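Local coordinates for protein peroxiredoxin (Mycobacterium tuberculosis, PDB 5EPF) that probably reduces hydrogen peroxide and organic hydroperoxides to water and alcohols through a reactive cysteine, as a thioredoxin-dependent peroxidase of the BCP/PrxQ type, at residues 52-64 / 87-99. Residues are numbered along the deposited sequence; the frame is centred on the assembly and turned at random.
Sequences CTKEACHFRDLAK and FAEVRRFDYPLLS. With SO4 (sulfate ion), chain B.
The methyl of A56 is a bump on helix 52-61 that fits into a hollow lined by F87, F93 and the hydroxyl of Y95. A56 CB is 3.4 Å from F93 CZ and 4.0 Å from F87 CZ. The edge of F93 points at the face of F87, with CE1 over its centre. Y95 OH lies over one face of F93, with R91 CB on the opposite face. Y95 OH also donates a 2.8 Å hydrogen bond to A56 O. It arrives from above the carbonyl plane, while the helical N-H of R60 takes the other side. The next residue, C57, fits the notch between R91 and F93, with its SG at the F93 ring edge and 3.8 Å from R91 CD. At the N-terminal end, T53 CG2 lies over one face of the R91 guanidinium. A water links T53 OG1 to R91 NE; T53 OG1 also hydrogen-bonds to T49 O. In this thioredoxin-type fold, helix 50-61 carries C52, the probable peroxidatic cysteine, and C57, its probable disulfide partner; the disulfide is not formed here. After strand 72-77 come helix 81-91 and edge strand 97-99, joined by a turn that begins with a Schellman motif at R92. R60 reaches over that turn. Its CG is anti to the backbone N (chi1 177°), and a bend at chi3 brings NH1 to R91 O at 2.9 Å, nearly straight at 169°. NE and NH2 grip D61 OD1 side-on. R60 NH1 also donates to O1 of a sulfate, probably from the crystallisation liquor, and R60 NH2 to its O3 at 2.8 Å. R91 NH1 and R92 NH1 share O1, while R92 NH2 takes O4. Toward the C-terminal end, the A63 methyl meets D94 OD2 at 3.3 Å, and R73 forms a salt bridge with that carboxylate.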
ATOM      1  N   CYS A  52      -1.339   1.395 -12.606  1.00  9.40           N
ATOM      2  CA  CYS A  52      -1.832   1.194 -11.247  0.70  9.74           C
ATOM      3  C   CYS A  52      -2.926   0.130 -11.220  1.00  9.36           C
ATOM      4  O   CYS A  52      -3.004  -0.665 -10.281  1.00  9.26           O
ATOM      5  CB  CYS A  52      -2.278   2.532 -10.635  0.70 11.03           C
ATOM      6  SG  CYS A  52      -0.934   3.793 -10.454  0.70 10.59           S
ATOM      7  N   THR A  53      -3.786   0.103 -12.241  1.00  9.22           N
ATOM      8  CA  THR A  53      -4.775  -0.965 -12.344  1.00  9.66           C
ATOM      9  C   THR A  53      -4.102  -2.333 -12.439  1.00  8.94           C
ATOM     10  O   THR A  53      -4.503  -3.280 -11.748  1.00  9.44           O
ATOM     11  CB  THR A  53      -5.670  -0.706 -13.555  1.00 10.92           C
ATOM     12  OG1 THR A  53      -6.348   0.541 -13.369  1.00 11.83           O
ATOM     13  CG2 THR A  53      -6.678  -1.828 -13.740  1.00 11.28           C
ATOM     14  N   LYS A  54      -3.035  -2.450 -13.243  1.00  8.86           N
ATOM     15  CA  LYS A  54      -2.324  -3.725 -13.327  1.00  9.08           C
ATOM     16  C   LYS A  54      -1.762  -4.122 -11.963  1.00  8.52           C
ATOM     17  O   LYS A  54      -1.953  -5.254 -11.505  1.00  8.67           O
ATOM     18  CB  LYS A  54      -1.199  -3.633 -14.358  1.00 10.01           C
ATOM     19  CG  LYS A  54      -0.465  -4.951 -14.580  1.00 11.27           C
ATOM     20  CD  LYS A  54       0.539  -4.835 -15.755  1.00 12.81           C
ATOM     21  CE  LYS A  54       1.307  -6.133 -16.005  1.00 15.81           C
ATOM     22  NZ  LYS A  54       0.410  -7.257 -16.423  1.00 18.16           N
ATOM     23  N   GLU A  55      -1.088  -3.187 -11.286  1.00  8.07           N
ATOM     24  CA  GLU A  55      -0.474  -3.495  -9.996  1.00  7.99           C
ATOM     25  C   GLU A  55      -1.523  -3.922  -8.973  1.00  7.51           C
ATOM     26  O   GLU A  55      -1.365  -4.948  -8.294  1.00  7.83           O
ATOM     27  CB  GLU A  55       0.295  -2.271  -9.494  1.00  7.71           C
ATOM     28  CG  GLU A  55       0.953  -2.546  -8.159  1.00  7.68           C
ATOM     29  CD  GLU A  55       1.589  -1.353  -7.492  1.00  7.59           C
ATOM     30  OE1 GLU A  55       1.534  -0.222  -8.007  1.00  9.24           O
ATOM     31  OE2 GLU A  55       2.153  -1.559  -6.385  1.00  7.80           O
ATOM     32  N   ALA A  56      -2.607  -3.146  -8.861  1.00  7.28           N
ATOM     33  CA  ALA A  56      -3.608  -3.393  -7.833  1.00  7.57           C
ATOM     34  C   ALA A  56      -4.447  -4.624  -8.156  1.00  7.21           C
ATOM     35  O   ALA A  56      -4.862  -5.343  -7.240  1.00  7.28           O
ATOM     36  CB  ALA A  56      -4.479  -2.147  -7.670  1.00  7.51           C
ATOM     37  N   CYS A  57      -4.709  -4.889  -9.439  1.00  7.66           N
ATOM     38  CA  CYS A  57      -5.417  -6.114  -9.794  1.00  8.32           C
ATOM     39  C   CYS A  57      -4.563  -7.353  -9.547  1.00  8.17           C
ATOM     40  O   CYS A  57      -5.106  -8.427  -9.260  1.00  9.53           O
ATOM     41  CB  CYS A  57      -5.889  -6.060 -11.247  1.00  9.70           C
ATOM     42  SG  CYS A  57      -7.303  -4.955 -11.495  1.00 10.55           S
ATOM     43  N   HIS A  58      -3.235  -7.237  -9.667  1.00  8.70           N
ATOM     44  CA  HIS A  58      -2.378  -8.365  -9.320  1.00  8.76           C
ATOM     45  C   HIS A  58      -2.439  -8.646  -7.822  1.00  7.78           C
ATOM     46  O   HIS A  58      -2.559  -9.807  -7.414  1.00  8.80           O
ATOM     47  CB  HIS A  58      -0.954  -8.107  -9.816  1.00  9.38           C
ATOM     48  CG  HIS A  58      -0.069  -9.315  -9.777  1.00  8.61           C
ATOM     49  ND1 HIS A  58      -0.420 -10.519 -10.342  1.00 10.30           N
ATOM     50  CD2 HIS A  58       1.161  -9.498  -9.240  1.00  9.46           C
ATOM     51  CE1 HIS A  58       0.559 -11.391 -10.165  1.00 10.44           C
ATOM     52  NE2 HIS A  58       1.528 -10.797  -9.495  1.00 10.43           N
ATOM     53  N   PHE A  59      -2.429  -7.593  -6.989  1.00  7.46           N
ATOM     54  CA  PHE A  59      -2.687  -7.779  -5.560  1.00  7.31           C
ATOM     55  C   PHE A  59      -4.040  -8.437  -5.320  1.00  7.86           C
ATOM     56  O   PHE A  59      -4.150  -9.358  -4.498  1.00  8.43           O
ATOM     57  CB  PHE A  59      -2.626  -6.448  -4.817  1.00  7.18           C
ATOM     58  CG  PHE A  59      -1.234  -6.046  -4.391  1.00  7.29           C
ATOM     59  CD1 PHE A  59      -0.597  -6.698  -3.342  1.00  7.94           C
ATOM     60  CD2 PHE A  59      -0.554  -5.012  -5.032  1.00  6.94           C
ATOM     61  CE1 PHE A  59       0.683  -6.326  -2.945  1.00  7.88           C
ATOM     62  CE2 PHE A  59       0.727  -4.639  -4.644  1.00  7.19           C
ATOM     63  CZ  PHE A  59       1.349  -5.311  -3.587  1.00  7.22           C
ATOM     64  N   ARG A  60      -5.080  -7.981  -6.030  1.00  7.83           N
ATOM     65  CA  ARG A  60      -6.408  -8.572  -5.889  1.00  8.70           C
ATOM     66  C   ARG A  60      -6.371 -10.063  -6.183  1.00  8.78           C
ATOM     67  O   ARG A  60      -6.914 -10.879  -5.423  1.00  9.93           O
ATOM     68  CB  ARG A  60      -7.364  -7.895  -6.874  1.00  8.69           C
ATOM     69  CG  ARG A  60      -8.785  -8.492  -6.876  1.00  9.04           C
ATOM     70  CD  ARG A  60      -9.545  -8.044  -8.122  1.00 10.51           C
ATOM     71  NE  ARG A  60      -8.905  -8.554  -9.328  1.00 11.07           N
ATOM     72  CZ  ARG A  60      -9.156  -8.128 -10.564  1.00 11.94           C
ATOM     73  NH1 ARG A  60     -10.042  -7.159 -10.781  1.00 11.58           N
ATOM     74  NH2 ARG A  60      -8.506  -8.665 -11.587  1.00 13.34           N
ATOM     75  N   ASP A  61      -5.737 -10.436  -7.302  1.00  9.20           N
ATOM     76  CA  ASP A  61      -5.756 -11.809  -7.776  1.00 11.16           C
ATOM     77  C   ASP A  61      -4.982 -12.735  -6.858  1.00 11.54           C
ATOM     78  O   ASP A  61      -5.174 -13.951  -6.929  1.00 14.09           O
ATOM     79  CB  ASP A  61      -5.136 -11.885  -9.174  1.00 13.79           C
ATOM     80  CG  ASP A  61      -5.955 -11.194 -10.246  1.00 16.09           C
ATOM     81  OD1 ASP A  61      -7.153 -10.897 -10.034  1.00 15.18           O
ATOM     82  OD2 ASP A  61      -5.392 -10.971 -11.351  1.00 18.02           O
ATOM     83  N   LEU A  62      -4.098 -12.196  -6.014  1.00 10.57           N
ATOM     84  CA  LEU A  62      -3.304 -12.994  -5.087  1.00 11.13           C
ATOM     85  C   LEU A  62      -3.918 -13.064  -3.688  1.00 11.33           C
ATOM     86  O   LEU A  62      -3.203 -13.358  -2.719  1.00 11.13           O
ATOM     87  CB  LEU A  62      -1.865 -12.477  -5.046  1.00 11.19           C
ATOM     88  CG  LEU A  62      -1.041 -12.764  -6.302  1.00 12.51           C
ATOM     89  CD1 LEU A  62       0.264 -11.958  -6.272  1.00 13.18           C
ATOM     90  CD2 LEU A  62      -0.755 -14.249  -6.438  1.00 15.16           C
ATOM     91  N   ALA A  63      -5.234 -12.852  -3.571  1.00 11.39           N
ATOM     92  CA  ALA A  63      -5.892 -12.863  -2.260  1.00 12.36           C
ATOM     93  C   ALA A  63      -5.582 -14.133  -1.460  1.00 14.43           C
ATOM     94  O   ALA A  63      -5.244 -14.074  -0.268  1.00 15.04           O
ATOM     95  CB  ALA A  63      -7.410 -12.716  -2.430  1.00 12.54           C
ATOM     96  N   LYS A  64      -5.738 -15.302  -2.081  1.00 15.64           N
ATOM     97  CA  LYS A  64      -5.560 -16.544  -1.329  1.00 17.49           C
ATOM     98  C   LYS A  64      -4.112 -16.727  -0.885  1.00 16.68           C
ATOM     99  O   LYS A  64      -3.857 -17.211   0.223  1.00 18.07           O
ATOM    100  CB  LYS A  64      -6.068 -17.741  -2.133  1.00 20.16           C
ATOM    101  CG  LYS A  64      -7.595 -17.726  -2.306  1.00 23.58           C
ATOM    102  CD  LYS A  64      -8.138 -19.008  -2.924  1.00 26.58           C
ATOM    103  CE  LYS A  64      -7.422 -19.359  -4.215  1.00 29.04           C
ATOM    104  NZ  LYS A  64      -7.736 -20.763  -4.637  1.00 31.42           N
ATOM    105  N   PHE A  87     -12.551   3.084  -7.922  1.00  8.19           N
ATOM    106  CA  PHE A  87     -11.510   2.149  -8.343  1.00  8.49           C
ATOM    107  C   PHE A  87     -11.762   0.776  -7.731  1.00  7.99           C
ATOM    108  O   PHE A  87     -11.756  -0.249  -8.428  1.00  8.06           O
ATOM    109  CB  PHE A  87     -10.179   2.731  -7.856  1.00  8.74           C
ATOM    110  CG  PHE A  87      -8.919   2.038  -8.339  1.00  8.50           C
ATOM    111  CD1 PHE A  87      -8.853   1.296  -9.519  1.00  9.14           C
ATOM    112  CD2 PHE A  87      -7.751   2.215  -7.596  1.00  8.76           C
ATOM    113  CE1 PHE A  87      -7.641   0.730  -9.933  1.00 10.05           C
ATOM    114  CE2 PHE A  87      -6.551   1.645  -7.996  1.00  9.34           C
ATOM    115  CZ  PHE A  87      -6.494   0.910  -9.176  1.00  9.92           C
ATOM    116  N   ALA A  88     -12.015   0.739  -6.416  1.00  7.60           N
ATOM    117  CA  ALA A  88     -12.231  -0.542  -5.729  1.00  8.44           C
ATOM    118  C   ALA A  88     -13.532  -1.213  -6.174  1.00  9.24           C
ATOM    119  O   ALA A  88     -13.616  -2.447  -6.228  1.00  9.97           O
ATOM    120  CB  ALA A  88     -12.226  -0.341  -4.210  1.00  9.34           C
ATOM    121  N   GLU A  89     -14.569  -0.423  -6.459  1.00  9.54           N
ATOM    122  CA  GLU A  89     -15.841  -0.991  -6.908  1.00 11.24           C
ATOM    123  C   GLU A  89     -15.713  -1.583  -8.307  1.00 11.10           C
ATOM    124  O   GLU A  89     -16.146  -2.712  -8.559  1.00 12.46           O
ATOM    125  CB  GLU A  89     -16.922   0.093  -6.897  1.00 13.08           C
ATOM    126  CG  GLU A  89     -18.318  -0.403  -7.230  1.00 14.24           C
ATOM    127  CD  GLU A  89     -19.288   0.737  -7.436  1.00 16.19           C
ATOM    128  OE1 GLU A  89     -18.848   1.906  -7.536  1.00 15.23           O
ATOM    129  OE2 GLU A  89     -20.498   0.463  -7.529  1.00 19.01           O
ATOM    130  N   VAL A  90     -15.112  -0.836  -9.233  1.00 10.60           N
ATOM    131  CA  VAL A  90     -14.991  -1.303 -10.613  1.00 10.59           C
ATOM    132  C   VAL A  90     -14.100  -2.538 -10.704  1.00 10.38           C
ATOM    133  O   VAL A  90     -14.345  -3.436 -11.523  1.00 11.60           O
ATOM    134  CB  VAL A  90     -14.483  -0.153 -11.500  1.00 12.44           C
ATOM    135  CG1 VAL A  90     -14.099  -0.644 -12.888  1.00 14.69           C
ATOM    136  CG2 VAL A  90     -15.529   0.930 -11.572  1.00 13.62           C
ATOM    137  N   ARG A  91     -13.043  -2.603  -9.882  1.00  9.44           N
ATOM    138  CA  ARG A  91     -12.088  -3.703  -9.949  1.00  9.77           C
ATOM    139  C   ARG A  91     -12.360  -4.770  -8.897  1.00  9.55           C
ATOM    140  O   ARG A  91     -11.615  -5.750  -8.804  1.00 10.82           O
ATOM    141  CB  ARG A  91     -10.658  -3.174  -9.821  1.00 10.16           C
ATOM    142  CG  ARG A  91     -10.280  -2.196 -10.921  1.00 10.33           C
ATOM    143  CD  ARG A  91     -10.371  -2.841 -12.292  1.00 10.93           C
ATOM    144  NE  ARG A  91     -10.148  -1.859 -13.354  1.00 10.90           N
ATOM    145  CZ  ARG A  91     -10.093  -2.167 -14.638  1.00 11.60           C
ATOM    146  NH1 ARG A  91     -10.213  -3.427 -15.016  1.00 12.18           N
ATOM    147  NH2 ARG A  91      -9.907  -1.213 -15.547  1.00 11.97           N
ATOM    148  N   ARG A  92     -13.407  -4.594  -8.088  1.00 10.54           N
ATOM    149  CA  ARG A  92     -13.803  -5.591  -7.091  1.00 11.40           C
ATOM    150  C   ARG A  92     -12.649  -5.930  -6.138  1.00 11.20           C
ATOM    151  O   ARG A  92     -12.358  -7.097  -5.854  1.00 13.00           O
ATOM    152  CB  ARG A  92     -14.388  -6.839  -7.769  1.00 13.73           C
ATOM    153  CG  ARG A  92     -15.651  -6.562  -8.625  1.00 15.80           C
ATOM    154  CD  ARG A  92     -15.345  -6.313 -10.118  1.00 17.33           C
ATOM    155  NE  ARG A  92     -14.643  -7.444 -10.728  1.00 17.92           N
ATOM    156  CZ  ARG A  92     -13.752  -7.347 -11.716  1.00 16.98           C
ATOM    157  NH1 ARG A  92     -13.448  -6.162 -12.251  1.00 15.51           N
ATOM    158  NH2 ARG A  92     -13.166  -8.442 -12.175  1.00 17.37           N
ATOM    159  N   PHE A  93     -11.983  -4.893  -5.634  1.00 10.09           N
ATOM    160  CA  PHE A  93     -10.898  -5.107  -4.681  1.00 10.38           C
ATOM    161  C   PHE A  93     -11.435  -5.589  -3.345  1.00 12.04           C
ATOM    162  O   PHE A  93     -12.385  -5.024  -2.797  1.00 13.48           O
ATOM    163  CB  PHE A  93     -10.089  -3.832  -4.459  1.00  9.86           C
ATOM    164  CG  PHE A  93      -9.289  -3.399  -5.651  1.00  9.73           C
ATOM    165  CD1 PHE A  93      -8.953  -2.065  -5.812  1.00 10.18           C
ATOM    166  CD2 PHE A  93      -8.887  -4.315  -6.622  1.00 10.39           C
ATOM    167  CE1 PHE A  93      -8.222  -1.650  -6.909  1.00 10.20           C
ATOM    168  CE2 PHE A  93      -8.152  -3.898  -7.712  1.00 10.16           C
ATOM    169  CZ  PHE A  93      -7.829  -2.569  -7.860  1.00  9.98           C
ATOM    170  N   ASP A  94     -10.802  -6.626  -2.811  1.00 11.64           N
ATOM    171  CA  ASP A  94     -11.176  -7.206  -1.525  1.00 11.92           C
ATOM    172  C   ASP A  94     -10.246  -6.735  -0.413  1.00 12.13           C
ATOM    173  O   ASP A  94      -9.864  -7.534   0.441  1.00 15.12           O
ATOM    174  CB  ASP A  94     -11.171  -8.733  -1.624  1.00 12.76           C
ATOM    175  CG  ASP A  94      -9.792  -9.297  -1.957  1.00 14.60           C
ATOM    176  OD1 ASP A  94      -9.073  -8.720  -2.811  1.00 14.08           O
ATOM    177  OD2 ASP A  94      -9.428 -10.325  -1.344  1.00 17.97           O
ATOM    178  N   TYR A  95      -9.853  -5.465  -0.416  1.00  9.48           N
ATOM    179  CA  TYR A  95      -8.896  -4.945   0.551  1.00  8.30           C
ATOM    180  C   TYR A  95      -9.050  -3.426   0.618  1.00  7.75           C
ATOM    181  O   TYR A  95      -9.653  -2.812  -0.274  1.00  8.34           O
ATOM    182  CB  TYR A  95      -7.454  -5.368   0.195  1.00  7.73           C
ATOM    183  CG  TYR A  95      -6.992  -4.979  -1.200  1.00  6.58           C
ATOM    184  CD1 TYR A  95      -6.434  -3.725  -1.443  1.00  7.89           C
ATOM    185  CD2 TYR A  95      -7.084  -5.879  -2.278  1.00  7.35           C
ATOM    186  CE1 TYR A  95      -6.011  -3.355  -2.690  1.00  7.54           C
ATOM    187  CE2 TYR A  95      -6.651  -5.505  -3.554  1.00  7.45           C
ATOM    188  CZ  TYR A  95      -6.118  -4.241  -3.755  1.00  6.83           C
ATOM    189  OH  TYR A  95      -5.655  -3.835  -4.989  1.00  8.00           O
ATOM    190  N   PRO A  96      -8.482  -2.784   1.636  1.00  8.25           N
ATOM    191  CA  PRO A  96      -8.617  -1.330   1.773  1.00  8.17           C
ATOM    192  C   PRO A  96      -7.737  -0.543   0.807  1.00  6.97           C
ATOM    193  O   PRO A  96      -6.588  -0.912   0.530  1.00  8.03           O
ATOM    194  CB  PRO A  96      -8.178  -1.077   3.226  1.00  8.79           C
ATOM    195  CG  PRO A  96      -8.219  -2.427   3.908  1.00  8.95           C
ATOM    196  CD  PRO A  96      -7.824  -3.381   2.817  1.00  8.78           C
ATOM    197  N   LEU A  97      -8.292   0.570   0.328  1.00  7.84           N
ATOM    198  CA  LEU A  97      -7.540   1.630  -0.339  1.00  7.55           C
ATOM    199  C   LEU A  97      -7.639   2.860   0.545  1.00  7.64           C
ATOM    200  O   LEU A  97      -8.751   3.324   0.825  1.00  9.40           O
ATOM    201  CB  LEU A  97      -8.133   1.968  -1.705  1.00  7.48           C
ATOM    202  CG  LEU A  97      -8.173   0.855  -2.753  1.00  7.26           C
ATOM    203  CD1 LEU A  97      -8.727   1.419  -4.049  1.00  9.07           C
ATOM    204  CD2 LEU A  97      -6.793   0.248  -3.005  1.00  8.15           C
ATOM    205  N   LEU A  98      -6.493   3.381   0.992  1.00  7.63           N
ATOM    206  CA  LEU A  98      -6.455   4.546   1.862  1.00  7.91           C
ATOM    207  C   LEU A  98      -6.232   5.813   1.047  1.00  7.34           C
ATOM    208  O   LEU A  98      -5.463   5.825   0.071  1.00  7.96           O
ATOM    209  CB  LEU A  98      -5.351   4.413   2.914  1.00  8.25           C
ATOM    210  CG  LEU A  98      -5.405   3.145   3.775  1.00  9.25           C
ATOM    211  CD1 LEU A  98      -4.282   3.198   4.800  1.00  9.88           C
ATOM    212  CD2 LEU A  98      -6.772   2.986   4.446  1.00 10.29           C
ATOM    213  N   SER A  99      -6.896   6.885   1.461  1.00  8.09           N
ATOM    214  CA  SER A  99      -6.736   8.196   0.841  1.00  8.26           C
ATOM    215  C   SER A  99      -5.830   9.038   1.730  1.00  8.92           C
ATOM    216  O   SER A  99      -6.190   9.340   2.875  1.00 10.12           O
ATOM    217  CB  SER A  99      -8.090   8.879   0.672  1.00  9.63           C
ATOM    218  OG  SER A  99      -7.937  10.215   0.217  1.00  9.71           O
TER
HETATM  219  S   SO4 B 200     -10.602  -6.994 -14.517  1.00 15.05           S
HETATM  220  O1  SO4 B 200     -10.726  -5.987 -13.473  1.00 13.92           O
HETATM  221  O2  SO4 B 200     -10.112  -6.378 -15.769  1.00 18.28           O
HETATM  222  O3  SO4 B 200      -9.669  -8.050 -14.115  1.00 16.90           O
HETATM  223  O4  SO4 B 200     -11.918  -7.577 -14.792  1.00 17.25           O
HETATM  224  O   HOH W   1      -9.067   0.700 -12.818  1.00 14.79           O